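Local atomic coordinates of acetyl-CoA hydrolase/transferase family protein (Porphyromonas gingivalis, PDB entry 2NVV), a protein that probably hydrolyses acetyl-CoA or transfers its coenzyme A to or from acetate, and binds zinc ions. Residues A[118-123]-A[149-154]; A[18-23]-A[56-61]; A[13-18]-A[154-159]. All blocks are in the same frame, centred on the assembly; numbering follows the deposited sequence.

Contact 1 of 3, residues A[118-123]-A[149-154]; sequences GKVDVA and CRLADR
The guanidinium of Arg154 lays one face over the 118-123 segment, where it covers Val122 CG1, 4.1 Å from Arg154 NH2, and the carbonyl oxygen of Asp121. Phe14 O lies at its edge, and NH2 forms a salt bridge with Asp19 OD2. The other flat groups, the carboxylates of Asp121 and Asp153, point the same way side by side with their planes 71° apart, OD1 to OD1 4.0 Å. Lys119 serves both: NZ makes a weak bond of 3.3 Å to Asp121 OD1 and a long salt bridge of 3.6 Å to Asp153 OD1. Bends in its chain at chi2 and chi3 carry the ammonium back to the two acids, and the side chain crosses that of Asp153 at about a right angle. Asp121 OD2 takes a stronger bond from the backbone N of Asn20.

Behind these charges helix 145-151 ends and the chain turns into strand 154-160, which starts parallel to strand 122-127. Asp121 O accepts twice, from Arg154 N at 3.2 Å in the carbonyl plane and from Asp153 N at 3.0 Å from above it. Ala123 N then binds Arg154 O at 3.0 Å. Small and branched residues fill the inner side: Val120 sets CG2 against Leu151 CB and CG1 against Ala152 CB, while the CB methyls of Ala152 and Ala123 meet at 3.7 Å, close enough for helix end and strand to lie together.

A lysine between two neighbouring acids probably eases their mutual repulsion and helps keep both ionised where strands 122-127 and 154-160 begin.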
ATOM      1  N   GLY A 118       6.127  -1.004 -22.554  1.00 11.05           N
ATOM      2  CA  GLY A 118       6.748  -0.553 -23.784  1.00 12.74           C
ATOM      3  C   GLY A 118       6.710   0.895 -24.229  1.00 13.31           C
ATOM      4  O   GLY A 118       6.953   1.829 -23.469  1.00 13.56           O
ATOM      5  N   LYS A 119       6.413   1.062 -25.513  1.00 13.62           N
ATOM      6  CA  LYS A 119       6.342   2.367 -26.144  1.00 14.09           C
ATOM      7  C   LYS A 119       4.891   2.831 -26.329  1.00 13.12           C
ATOM      8  O   LYS A 119       3.970   2.024 -26.367  1.00 13.42           O
ATOM      9  CB  LYS A 119       7.017   2.304 -27.518  1.00 14.96           C
ATOM     10  CG  LYS A 119       6.948   3.612 -28.294  1.00 17.97           C
ATOM     11  CD  LYS A 119       6.751   3.398 -29.799  1.00 19.25           C
ATOM     12  CE  LYS A 119       7.950   2.724 -30.453  1.00 20.46           C
ATOM     13  NZ  LYS A 119       7.804   2.645 -31.939  1.00 19.13           N
ATOM     14  N   VAL A 120       4.707   4.144 -26.427  1.00 10.87           N
ATOM     15  CA  VAL A 120       3.396   4.732 -26.678  1.00 10.05           C
ATOM     16  C   VAL A 120       3.540   5.237 -28.116  1.00 10.42           C
ATOM     17  O   VAL A 120       4.285   6.187 -28.378  1.00 11.45           O
ATOM     18  CB  VAL A 120       3.100   5.951 -25.771  1.00  8.51           C
ATOM     19  CG1 VAL A 120       1.692   6.433 -26.031  1.00  7.92           C
ATOM     20  CG2 VAL A 120       3.269   5.595 -24.311  1.00  7.16           C
ATOM     21  N   ASP A 121       2.851   4.592 -29.049  1.00  9.18           N
ATOM     22  CA  ASP A 121       2.944   4.985 -30.447  1.00  8.39           C
ATOM     23  C   ASP A 121       2.147   6.240 -30.778  1.00  7.94           C
ATOM     24  O   ASP A 121       2.648   7.168 -31.410  1.00  6.39           O
ATOM     25  CB  ASP A 121       2.487   3.825 -31.322  1.00 10.87           C
ATOM     26  CG  ASP A 121       3.439   2.665 -31.265  1.00 12.12           C
ATOM     27  OD1 ASP A 121       4.551   2.784 -31.817  1.00 12.87           O
ATOM     28  OD2 ASP A 121       3.083   1.642 -30.656  1.00 12.14           O
ATOM     29  N   VAL A 122       0.897   6.265 -30.350  1.00  6.85           N
ATOM     30  CA  VAL A 122       0.060   7.419 -30.596  1.00  7.09           C
ATOM     31  C   VAL A 122      -0.795   7.732 -29.371  1.00  6.44           C
ATOM     32  O   VAL A 122      -1.065   6.859 -28.529  1.00  6.39           O
ATOM     33  CB  VAL A 122      -0.823   7.206 -31.879  1.00  6.67           C
ATOM     34  CG1 VAL A 122      -0.935   5.722 -32.196  1.00  7.71           C
ATOM     35  CG2 VAL A 122      -2.195   7.801 -31.700  1.00  6.39           C
ATOM     36  N   ALA A 123      -1.175   9.004 -29.260  1.00  7.55           N
ATOM     37  CA  ALA A 123      -2.010   9.479 -28.174  1.00  6.42           C
ATOM     38  C   ALA A 123      -3.239  10.121 -28.798  1.00  7.10           C
ATOM     39  O   ALA A 123      -3.114  11.010 -29.648  1.00  7.54           O
ATOM     40  CB  ALA A 123      -1.250  10.501 -27.343  1.00  6.39           C
ATOM     41  N   CYS A 149       1.180  12.360 -24.004  1.00  7.65           N
ATOM     42  CA  CYS A 149       1.515  13.383 -24.986  1.00  7.74           C
ATOM     43  C   CYS A 149       3.025  13.519 -25.117  1.00  9.12           C
ATOM     44  O   CYS A 149       3.547  13.809 -26.202  1.00  9.59           O
ATOM     45  CB  CYS A 149       0.927  14.728 -24.579  1.00  7.72           C
ATOM     46  SG  CYS A 149      -0.849  14.898 -24.863  1.00  6.39           S
ATOM     47  N   ARG A 150       3.722  13.305 -24.007  1.00  8.87           N
ATOM     48  CA  ARG A 150       5.170  13.402 -23.987  1.00  8.61           C
ATOM     49  C   ARG A 150       5.822  12.196 -24.656  1.00  7.84           C
ATOM     50  O   ARG A 150       6.717  12.348 -25.492  1.00  6.39           O
ATOM     51  CB  ARG A 150       5.677  13.502 -22.545  1.00  9.68           C
ATOM     52  CG  ARG A 150       7.183  13.481 -22.455  1.00 12.35           C
ATOM     53  CD  ARG A 150       7.692  12.775 -21.208  1.00 14.98           C
ATOM     54  NE  ARG A 150       7.913  13.695 -20.093  1.00 16.10           N
ATOM     55  CZ  ARG A 150       8.982  13.653 -19.301  1.00 17.63           C
ATOM     56  NH1 ARG A 150       9.926  12.737 -19.510  1.00 18.18           N
ATOM     57  NH2 ARG A 150       9.104  14.514 -18.293  1.00 18.95           N
ATOM     58  N   LEU A 151       5.359  11.004 -24.288  1.00  7.54           N
ATOM     59  CA  LEU A 151       5.906   9.756 -24.802  1.00  7.53           C
ATOM     60  C   LEU A 151       5.469   9.299 -26.196  1.00  6.83           C
ATOM     61  O   LEU A 151       6.184   8.524 -26.828  1.00  6.46           O
ATOM     62  CB  LEU A 151       5.602   8.636 -23.809  1.00  7.33           C
ATOM     63  CG  LEU A 151       6.554   8.281 -22.662  1.00  6.39           C
ATOM     64  CD1 LEU A 151       7.372   9.479 -22.223  1.00  6.39           C
ATOM     65  CD2 LEU A 151       5.712   7.710 -21.515  1.00  6.41           C
ATOM     66  N   ALA A 152       4.305   9.752 -26.665  1.00  6.88           N
ATOM     67  CA  ALA A 152       3.782   9.340 -27.975  1.00  6.39           C
ATOM     68  C   ALA A 152       4.567   9.850 -29.166  1.00  6.39           C
ATOM     69  O   ALA A 152       5.084  10.960 -29.145  1.00  6.39           O
ATOM     70  CB  ALA A 152       2.321   9.761 -28.116  1.00  6.39           C
ATOM     71  N   ASP A 153       4.644   9.026 -30.208  1.00  6.39           N
ATOM     72  CA  ASP A 153       5.333   9.383 -31.439  1.00  6.68           C
ATOM     73  C   ASP A 153       4.478  10.396 -32.208  1.00  6.46           C
ATOM     74  O   ASP A 153       4.994  11.336 -32.818  1.00  6.39           O
ATOM     75  CB  ASP A 153       5.534   8.143 -32.306  1.00  9.16           C
ATOM     76  CG  ASP A 153       6.668   7.265 -31.826  1.00 10.63           C
ATOM     77  OD1 ASP A 153       6.724   6.094 -32.266  1.00 10.52           O
ATOM     78  OD2 ASP A 153       7.510   7.739 -31.031  1.00 11.08           O
ATOM     79  N   ARG A 154       3.166  10.188 -32.188  1.00  6.39           N
ATOM     80  CA  ARG A 154       2.243  11.087 -32.869  1.00  6.99           C
ATOM     81  C   ARG A 154       0.973  11.265 -32.051  1.00  6.39           C
ATOM     82  O   ARG A 154       0.566  10.367 -31.308  1.00  6.39           O
ATOM     83  CB  ARG A 154       1.919  10.563 -34.270  1.00  6.90           C
ATOM     84  CG  ARG A 154       1.647   9.082 -34.317  1.00  7.62           C
ATOM     85  CD  ARG A 154       1.537   8.564 -35.750  1.00  6.93           C
ATOM     86  NE  ARG A 154       1.186   7.143 -35.766  1.00  7.47           N
ATOM     87  CZ  ARG A 154       1.995   6.174 -35.364  1.00  6.51           C
ATOM     88  NH1 ARG A 154       3.207   6.473 -34.923  1.00  7.46           N
ATOM     89  NH2 ARG A 154       1.591   4.911 -35.370  1.00  6.57           N
TER

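Contact 2 of 3, residues A[18-23]-A[56-61]; sequences NDNVGF and GMFTGA
Backbone bonds join Asp19, Val21 and Phe23 to the 56-61 segment in regular parallel fashion. Gly56 N donates to Asp19 O at 2.9 Å, Val21 N returns a nearly straight bond (174° at the hydrogen) to Gly56 O at 2.7 Å, and the alternation continues with Phe58 N to Val21 O and Phe23 N to Phe58 O. Between them, CA-H groups of Met57 and Gly22 lean on Val21 O and Phe58 O.

These are strands 20-23 and 55-58 of a beta-alpha-beta unit whose helix is 35-47, within the parallel sheet of the Rossmann-like N-terminal domain. Beyond the strand, the loop through Gly60 comes into the neighbourhood of Glu284, the predicted site of the glutamyl-CoA thioester.

Apolar contacts occupy the face carrying Val21 and Met57. Here the ring of Phe23 has Val21 CG1 over one face, offset toward the rim, and Phe58 O at its edge. Phe23 CE1 meets the terminal CE of selenomethionine Met57 at 3.7 Å; the bend at chi3 (64°) folds that methyl toward the ring. Phe23 CD1 lies 3.6 Å from Thr59 CG2. A flexible, unbranched apolar chain and a flat ring suit this buried surface, which helix 65-73 covers through Leu67.

On the other face, Asn20 CB packs 3.9 Å from Phe58 CE1, with amide and ring planes 81° apart, and Phe58 also makes an edge-to-face pair with Phe79.

Polar side chains contribute as well. With no side chain at Gly56, Asn20 OD1 can settle 3.4 Å from Gly56 CA, while ND2 bonds Lys119 O. Thr59 OG1 donates to Ala61 O at 2.7 Å, on a lone pair.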
ATOM      1  N   ASN A  18      -0.845  -3.621 -33.535  1.00  7.67           N
ATOM      2  CA  ASN A  18       0.261  -3.740 -32.591  1.00  7.62           C
ATOM      3  C   ASN A  18       0.782  -2.409 -32.056  1.00  6.39           C
ATOM      4  O   ASN A  18       1.767  -2.374 -31.321  1.00  6.39           O
ATOM      5  CB  ASN A  18       1.409  -4.518 -33.221  1.00  8.63           C
ATOM      6  CG  ASN A  18       2.134  -5.388 -32.219  1.00  9.44           C
ATOM      7  OD1 ASN A  18       1.548  -6.311 -31.644  1.00 10.06           O
ATOM      8  ND2 ASN A  18       3.423  -5.098 -31.999  1.00  9.93           N
ATOM      9  N   ASP A  19       0.136  -1.313 -32.430  1.00  6.86           N
ATOM     10  CA  ASP A  19       0.534  -0.010 -31.924  1.00  6.39           C
ATOM     11  C   ASP A  19       0.001   0.086 -30.504  1.00  6.39           C
ATOM     12  O   ASP A  19      -1.019  -0.513 -30.178  1.00  6.39           O
ATOM     13  CB  ASP A  19      -0.092   1.129 -32.737  1.00  7.17           C
ATOM     14  CG  ASP A  19       0.743   1.543 -33.936  1.00  7.72           C
ATOM     15  OD1 ASP A  19       1.949   1.205 -33.998  1.00  9.91           O
ATOM     16  OD2 ASP A  19       0.186   2.235 -34.819  1.00  8.47           O
ATOM     17  N   ASN A  20       0.696   0.828 -29.657  1.00  6.39           N
ATOM     18  CA  ASN A  20       0.232   1.035 -28.290  1.00  6.39           C
ATOM     19  C   ASN A  20      -0.369   2.427 -28.278  1.00  6.39           C
ATOM     20  O   ASN A  20       0.290   3.400 -28.634  1.00  6.39           O
ATOM     21  CB  ASN A  20       1.381   0.951 -27.280  1.00  6.39           C
ATOM     22  CG  ASN A  20       1.807  -0.466 -27.007  1.00  6.39           C
ATOM     23  OD1 ASN A  20       1.057  -1.408 -27.262  1.00  6.39           O
ATOM     24  ND2 ASN A  20       3.006  -0.630 -26.471  1.00  6.50           N
ATOM     25  N   VAL A  21      -1.625   2.529 -27.876  1.00  7.78           N
ATOM     26  CA  VAL A  21      -2.285   3.823 -27.861  1.00  6.39           C
ATOM     27  C   VAL A  21      -2.675   4.277 -26.463  1.00  6.39           C
ATOM     28  O   VAL A  21      -3.205   3.504 -25.660  1.00  6.39           O
ATOM     29  CB  VAL A  21      -3.553   3.808 -28.755  1.00  6.39           C
ATOM     30  CG1 VAL A  21      -4.074   5.214 -28.929  1.00  6.39           C
ATOM     31  CG2 VAL A  21      -3.231   3.189 -30.111  1.00  6.39           C
ATOM     32  N   GLY A  22      -2.394   5.545 -26.181  1.00  6.39           N
ATOM     33  CA  GLY A  22      -2.746   6.119 -24.896  1.00  6.39           C
ATOM     34  C   GLY A  22      -3.872   7.093 -25.155  1.00  6.39           C
ATOM     35  O   GLY A  22      -3.824   7.851 -26.120  1.00  6.39           O
ATOM     36  N   PHE A  23      -4.896   7.065 -24.310  1.00  6.82           N
ATOM     37  CA  PHE A  23      -6.034   7.960 -24.468  1.00  6.39           C
ATOM     38  C   PHE A  23      -6.123   8.959 -23.317  1.00  6.39           C
ATOM     39  O   PHE A  23      -5.768   8.655 -22.188  1.00  7.16           O
ATOM     40  CB  PHE A  23      -7.323   7.141 -24.554  1.00  6.39           C
ATOM     41  CG  PHE A  23      -7.249   5.991 -25.526  1.00  6.57           C
ATOM     42  CD1 PHE A  23      -6.660   4.784 -25.153  1.00  6.39           C
ATOM     43  CD2 PHE A  23      -7.782   6.101 -26.804  1.00  7.00           C
ATOM     44  CE1 PHE A  23      -6.607   3.704 -26.038  1.00  6.39           C
ATOM     45  CE2 PHE A  23      -7.732   5.028 -27.689  1.00  6.39           C
ATOM     46  CZ  PHE A  23      -7.143   3.828 -27.302  1.00  6.39           C
ATOM     47  N   GLY A  56      -2.465  -1.870 -28.128  1.00  7.52           N
ATOM     48  CA  GLY A  56      -2.259  -1.893 -26.694  1.00  7.60           C
ATOM     49  C   GLY A  56      -2.953  -0.640 -26.216  1.00  7.55           C
ATOM     50  O   GLY A  56      -2.908   0.365 -26.906  1.00  7.41           O
HETATM   51  N   MSE A  57      -3.583  -0.681 -25.049  1.00  7.62           N
HETATM   52  CA  MSE A  57      -4.301   0.487 -24.559  1.00  9.36           C
HETATM   53  C   MSE A  57      -3.919   0.955 -23.168  1.00  8.76           C
HETATM   54  O   MSE A  57      -4.000   0.202 -22.207  1.00  7.92           O
HETATM   55  CB  MSE A  57      -5.800   0.204 -24.578  1.00 10.96           C
HETATM   56  CG  MSE A  57      -6.354  -0.133 -25.943  1.00 14.67           C
HETATM   57 SE   MSE A  57      -8.215  -0.681 -25.864  1.00 22.46          SE
HETATM   58  CE  MSE A  57      -8.974   0.986 -25.237  1.00 19.48           C
ATOM     59  N   PHE A  58      -3.508   2.212 -23.074  1.00  7.39           N
ATOM     60  CA  PHE A  58      -3.150   2.838 -21.802  1.00  6.39           C
ATOM     61  C   PHE A  58      -4.155   3.978 -21.647  1.00  6.39           C
ATOM     62  O   PHE A  58      -4.262   4.832 -22.538  1.00  6.39           O
ATOM     63  CB  PHE A  58      -1.749   3.473 -21.837  1.00  6.39           C
ATOM     64  CG  PHE A  58      -0.613   2.505 -22.072  1.00  6.39           C
ATOM     65  CD1 PHE A  58       0.111   2.533 -23.268  1.00  6.39           C
ATOM     66  CD2 PHE A  58      -0.225   1.612 -21.075  1.00  6.39           C
ATOM     67  CE1 PHE A  58       1.207   1.694 -23.468  1.00  6.65           C
ATOM     68  CE2 PHE A  58       0.870   0.763 -21.259  1.00  7.17           C
ATOM     69  CZ  PHE A  58       1.591   0.803 -22.460  1.00  6.42           C
ATOM     70  N   THR A  59      -4.891   3.999 -20.538  1.00  7.13           N
ATOM     71  CA  THR A  59      -5.861   5.064 -20.290  1.00  6.39           C
ATOM     72  C   THR A  59      -5.675   5.598 -18.867  1.00  6.39           C
ATOM     73  O   THR A  59      -4.833   5.109 -18.119  1.00  6.39           O
ATOM     74  CB  THR A  59      -7.311   4.546 -20.422  1.00  6.39           C
ATOM     75  OG1 THR A  59      -7.581   3.602 -19.371  1.00  6.83           O
ATOM     76  CG2 THR A  59      -7.520   3.876 -21.748  1.00  6.39           C
ATOM     77  N   GLY A  60      -6.453   6.610 -18.500  1.00  6.39           N
ATOM     78  CA  GLY A  60      -6.362   7.146 -17.153  1.00  6.39           C
ATOM     79  C   GLY A  60      -7.106   6.176 -16.267  1.00  6.39           C
ATOM     80  O   GLY A  60      -6.533   5.573 -15.357  1.00  6.39           O
ATOM     81  N   ALA A  61      -8.392   6.019 -16.573  1.00  6.39           N
ATOM     82  CA  ALA A  61      -9.269   5.100 -15.863  1.00  6.42           C
ATOM     83  C   ALA A  61     -10.274   4.564 -16.890  1.00  6.39           C
ATOM     84  O   ALA A  61      -9.877   4.138 -17.983  1.00  6.39           O
ATOM     85  CB  ALA A  61      -9.978   5.818 -14.733  1.00  6.39           C
TER

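Contact 3 of 3, residues A[13-18]-A[154-159]; sequences EFVHHN and RIIVEL
Phe14 and Arg154 hold the loop 13-18, which runs from helix 8-12 to strand 20-23, against the start of strand 154-160. That strand lies next to the outermost strand 206-212 in the seven-stranded parallel sheet of the Rossmann-like N-terminal domain, and the contact ties the loop to the sheet's edge region.

Arg154 can be followed outward. Its CB leaves the strand in the direction of the loop, and with chi1 at 44° CG stands between the backbone N and the carbonyl carbon; from CG to NE the chain is extended, which gives it the length to reach from strand to loop. Arg154 CD passes 4.1 Å from Phe14 O and lies obliquely to the Phe14 ring. Arg154 NE then donates to Phe14 O at 2.9 Å, on a lone pair in the carbonyl plane. Arg154 CZ follows, 3.4 Å from Phe14 O. Arg154 NH2 adds a second bond to Phe14 O, 3.1 Å long, so that two nitrogens grip one carbonyl side-on, and the oxygen lies only 2° out of the guanidinium plane. This pair of bonds fixes how the planar group is turned. An arginine suits the place because NH2 can at the same time form a salt bridge with Asp19 OD2, which also accepts from His16 N and so links the charge back to the loop.

Apolar packing continues along the strand. Ile156, its chain extended at chi2 (178°), sends CD1 to Phe14 CB at 4.1 Å and to Val15 CG2 at 4.2 Å, a slender branch fitting between loop and sheet, where Val15 is also covered by Ile39 of helix 35-47.

At the exposed end the His16 side chain crosses that of Arg154 at about a right angle, with Arg154 NH2 at the ring's edge, 3.6 Å from His16 CD2.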
ATOM      1  N   GLU A  13      -6.267   6.120 -39.632  1.00 15.10           N
ATOM      2  CA  GLU A  13      -5.246   5.524 -40.483  1.00 15.41           C
ATOM      3  C   GLU A  13      -3.865   5.620 -39.851  1.00 14.52           C
ATOM      4  O   GLU A  13      -2.951   4.897 -40.245  1.00 13.86           O
ATOM      5  CB  GLU A  13      -5.241   6.196 -41.861  1.00 17.32           C
ATOM      6  CG  GLU A  13      -6.532   5.993 -42.664  1.00 18.75           C
ATOM      7  CD  GLU A  13      -6.460   6.612 -44.053  1.00 20.73           C
ATOM      8  OE1 GLU A  13      -5.507   6.281 -44.792  1.00 22.73           O
ATOM      9  OE2 GLU A  13      -7.344   7.425 -44.415  1.00 19.28           O
ATOM     10  N   PHE A  14      -3.720   6.506 -38.866  1.00 13.18           N
ATOM     11  CA  PHE A  14      -2.447   6.686 -38.178  1.00 12.13           C
ATOM     12  C   PHE A  14      -2.242   5.651 -37.073  1.00 11.62           C
ATOM     13  O   PHE A  14      -1.199   5.638 -36.410  1.00 11.27           O
ATOM     14  CB  PHE A  14      -2.343   8.085 -37.580  1.00 12.52           C
ATOM     15  CG  PHE A  14      -2.248   9.179 -38.605  1.00 12.82           C
ATOM     16  CD1 PHE A  14      -3.397   9.745 -39.159  1.00 12.99           C
ATOM     17  CD2 PHE A  14      -1.006   9.643 -39.029  1.00 10.95           C
ATOM     18  CE1 PHE A  14      -3.307  10.753 -40.116  1.00 11.88           C
ATOM     19  CE2 PHE A  14      -0.909  10.650 -39.984  1.00 11.39           C
ATOM     20  CZ  PHE A  14      -2.061  11.204 -40.527  1.00 11.23           C
ATOM     21  N   VAL A  15      -3.241   4.794 -36.870  1.00 10.86           N
ATOM     22  CA  VAL A  15      -3.161   3.743 -35.862  1.00 10.03           C
ATOM     23  C   VAL A  15      -3.030   2.423 -36.606  1.00  9.59           C
ATOM     24  O   VAL A  15      -3.840   2.109 -37.483  1.00  9.30           O
ATOM     25  CB  VAL A  15      -4.424   3.707 -34.968  1.00  9.95           C
ATOM     26  CG1 VAL A  15      -4.339   2.547 -33.992  1.00  9.03           C
ATOM     27  CG2 VAL A  15      -4.570   5.025 -34.214  1.00 10.33           C
ATOM     28  N   HIS A  16      -2.003   1.653 -36.258  1.00 10.41           N
ATOM     29  CA  HIS A  16      -1.754   0.378 -36.920  1.00 10.44           C
ATOM     30  C   HIS A  16      -1.782  -0.788 -35.944  1.00 10.23           C
ATOM     31  O   HIS A  16      -1.711  -0.600 -34.730  1.00  9.88           O
ATOM     32  CB  HIS A  16      -0.404   0.430 -37.619  1.00 11.36           C
ATOM     33  CG  HIS A  16      -0.175   1.697 -38.376  1.00 13.88           C
ATOM     34  ND1 HIS A  16      -0.736   1.940 -39.612  1.00 14.97           N
ATOM     35  CD2 HIS A  16       0.527   2.809 -38.057  1.00 14.90           C
ATOM     36  CE1 HIS A  16      -0.388   3.145 -40.023  1.00 16.23           C
ATOM     37  NE2 HIS A  16       0.377   3.694 -39.096  1.00 15.78           N
ATOM     38  N   HIS A  17      -1.891  -1.996 -36.479  1.00  9.00           N
ATOM     39  CA  HIS A  17      -1.929  -3.177 -35.641  1.00  8.79           C
ATOM     40  C   HIS A  17      -0.675  -3.221 -34.790  1.00  8.89           C
ATOM     41  O   HIS A  17       0.420  -2.887 -35.257  1.00  9.34           O
ATOM     42  CB  HIS A  17      -2.020  -4.437 -36.500  1.00  9.46           C
ATOM     43  CG  HIS A  17      -1.722  -5.697 -35.751  1.00 10.23           C
ATOM     44  ND1 HIS A  17      -0.631  -6.491 -36.035  1.00  9.94           N
ATOM     45  CD2 HIS A  17      -2.351  -6.280 -34.704  1.00  9.78           C
ATOM     46  CE1 HIS A  17      -0.601  -7.512 -35.195  1.00 10.25           C
ATOM     47  NE2 HIS A  17      -1.634  -7.407 -34.377  1.00 10.38           N
ATOM     48  N   ASN A  18      -0.845  -3.621 -33.535  1.00  7.67           N
ATOM     49  CA  ASN A  18       0.261  -3.740 -32.591  1.00  7.62           C
ATOM     50  C   ASN A  18       0.782  -2.409 -32.056  1.00  6.39           C
ATOM     51  O   ASN A  18       1.767  -2.374 -31.321  1.00  6.39           O
ATOM     52  CB  ASN A  18       1.409  -4.518 -33.221  1.00  8.63           C
ATOM     53  CG  ASN A  18       2.134  -5.388 -32.219  1.00  9.44           C
ATOM     54  OD1 ASN A  18       1.548  -6.311 -31.644  1.00 10.06           O
ATOM     55  ND2 ASN A  18       3.423  -5.098 -31.999  1.00  9.93           N
ATOM     56  N   ARG A 154       3.166  10.188 -32.188  1.00  6.39           N
ATOM     57  CA  ARG A 154       2.243  11.087 -32.869  1.00  6.99           C
ATOM     58  C   ARG A 154       0.973  11.265 -32.051  1.00  6.39           C
ATOM     59  O   ARG A 154       0.566  10.367 -31.308  1.00  6.39           O
ATOM     60  CB  ARG A 154       1.919  10.563 -34.270  1.00  6.90           C
ATOM     61  CG  ARG A 154       1.647   9.082 -34.317  1.00  7.62           C
ATOM     62  CD  ARG A 154       1.537   8.564 -35.750  1.00  6.93           C
ATOM     63  NE  ARG A 154       1.186   7.143 -35.766  1.00  7.47           N
ATOM     64  CZ  ARG A 154       1.995   6.174 -35.364  1.00  6.51           C
ATOM     65  NH1 ARG A 154       3.207   6.473 -34.923  1.00  7.46           N
ATOM     66  NH2 ARG A 154       1.591   4.911 -35.370  1.00  6.57           N
ATOM     67  N   ILE A 155       0.361  12.441 -32.181  1.00  6.75           N
ATOM     68  CA  ILE A 155      -0.848  12.771 -31.434  1.00  7.50           C
ATOM     69  C   ILE A 155      -2.036  13.070 -32.322  1.00  6.73           C
ATOM     70  O   ILE A 155      -1.921  13.807 -33.297  1.00  6.39           O
ATOM     71  CB  ILE A 155      -0.612  13.993 -30.529  1.00  6.39           C
ATOM     72  CG1 ILE A 155       0.514  13.691 -29.538  1.00  6.39           C
ATOM     73  CG2 ILE A 155      -1.898  14.364 -29.801  1.00  7.08           C
ATOM     74  CD1 ILE A 155       0.933  14.873 -28.704  1.00  6.39           C
ATOM     75  N   ILE A 156      -3.182  12.484 -31.979  1.00  7.66           N
ATOM     76  CA  ILE A 156      -4.419  12.707 -32.714  1.00  8.31           C
ATOM     77  C   ILE A 156      -5.344  13.499 -31.801  1.00  8.07           C
ATOM     78  O   ILE A 156      -5.828  12.981 -30.801  1.00  8.40           O
ATOM     79  CB  ILE A 156      -5.113  11.379 -33.092  1.00  7.68           C
ATOM     80  CG1 ILE A 156      -4.235  10.587 -34.069  1.00  7.64           C
ATOM     81  CG2 ILE A 156      -6.479  11.669 -33.693  1.00  6.94           C
ATOM     82  CD1 ILE A 156      -4.816   9.236 -34.455  1.00  8.23           C
ATOM     83  N   VAL A 157      -5.577  14.759 -32.145  1.00  8.09           N
ATOM     84  CA  VAL A 157      -6.439  15.629 -31.347  1.00  9.72           C
ATOM     85  C   VAL A 157      -7.903  15.668 -31.800  1.00  9.92           C
ATOM     86  O   VAL A 157      -8.215  15.610 -32.991  1.00 10.02           O
ATOM     87  CB  VAL A 157      -5.903  17.073 -31.335  1.00  9.34           C
ATOM     88  CG1 VAL A 157      -6.768  17.940 -30.426  1.00  8.59           C
ATOM     89  CG2 VAL A 157      -4.442  17.078 -30.893  1.00  9.10           C
ATOM     90  N   GLU A 158      -8.791  15.786 -30.824  1.00 11.60           N
ATOM     91  CA  GLU A 158     -10.226  15.828 -31.051  1.00 12.16           C
ATOM     92  C   GLU A 158     -10.735  17.120 -30.395  1.00 12.20           C
ATOM     93  O   GLU A 158     -10.793  17.210 -29.176  1.00 11.97           O
ATOM     94  CB  GLU A 158     -10.839  14.599 -30.391  1.00 11.86           C
ATOM     95  CG  GLU A 158     -12.156  14.138 -30.945  1.00 11.41           C
ATOM     96  CD  GLU A 158     -12.517  12.735 -30.472  1.00 12.50           C
ATOM     97  OE1 GLU A 158     -11.974  11.743 -31.013  1.00 11.13           O
ATOM     98  OE2 GLU A 158     -13.337  12.630 -29.542  1.00 13.25           O
ATOM     99  N   LEU A 159     -11.083  18.113 -31.212  1.00 11.56           N
ATOM    100  CA  LEU A 159     -11.554  19.418 -30.729  1.00 13.02           C
ATOM    101  C   LEU A 159     -13.067  19.447 -30.500  1.00 14.27           C
ATOM    102  O   LEU A 159     -13.841  19.625 -31.446  1.00 15.67           O
ATOM    103  CB  LEU A 159     -11.189  20.499 -31.741  1.00 12.67           C
ATOM    104  CG  LEU A 159     -10.648  21.853 -31.271  1.00 12.46           C
ATOM    105  CD1 LEU A 159     -10.778  22.837 -32.413  1.00 11.23           C
ATOM    106  CD2 LEU A 159     -11.397  22.369 -30.070  1.00 12.64           C
TER

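Overall arrangement
All three contacts reach one parallel sheet of the N-terminal domain. Contact 2 is the buried one, joining adjacent central strands by regular backbone bonds and aromatic packing, and its far end runs toward the predicted catalytic region. Contacts 1 and 3 are only partly buried and lie away from the annotated sites. Both use the start of strand 154-160 and share Arg154: contact 1 pairs it with strand 122-127, contact 3 with the loop before strand 20-23. Their chemistry is accordingly more charged. Asp121 to Asn20 bonds join contact 1 to contact 2, and the Asp19 to Arg154 salt bridge joins contact 2 to contact 3.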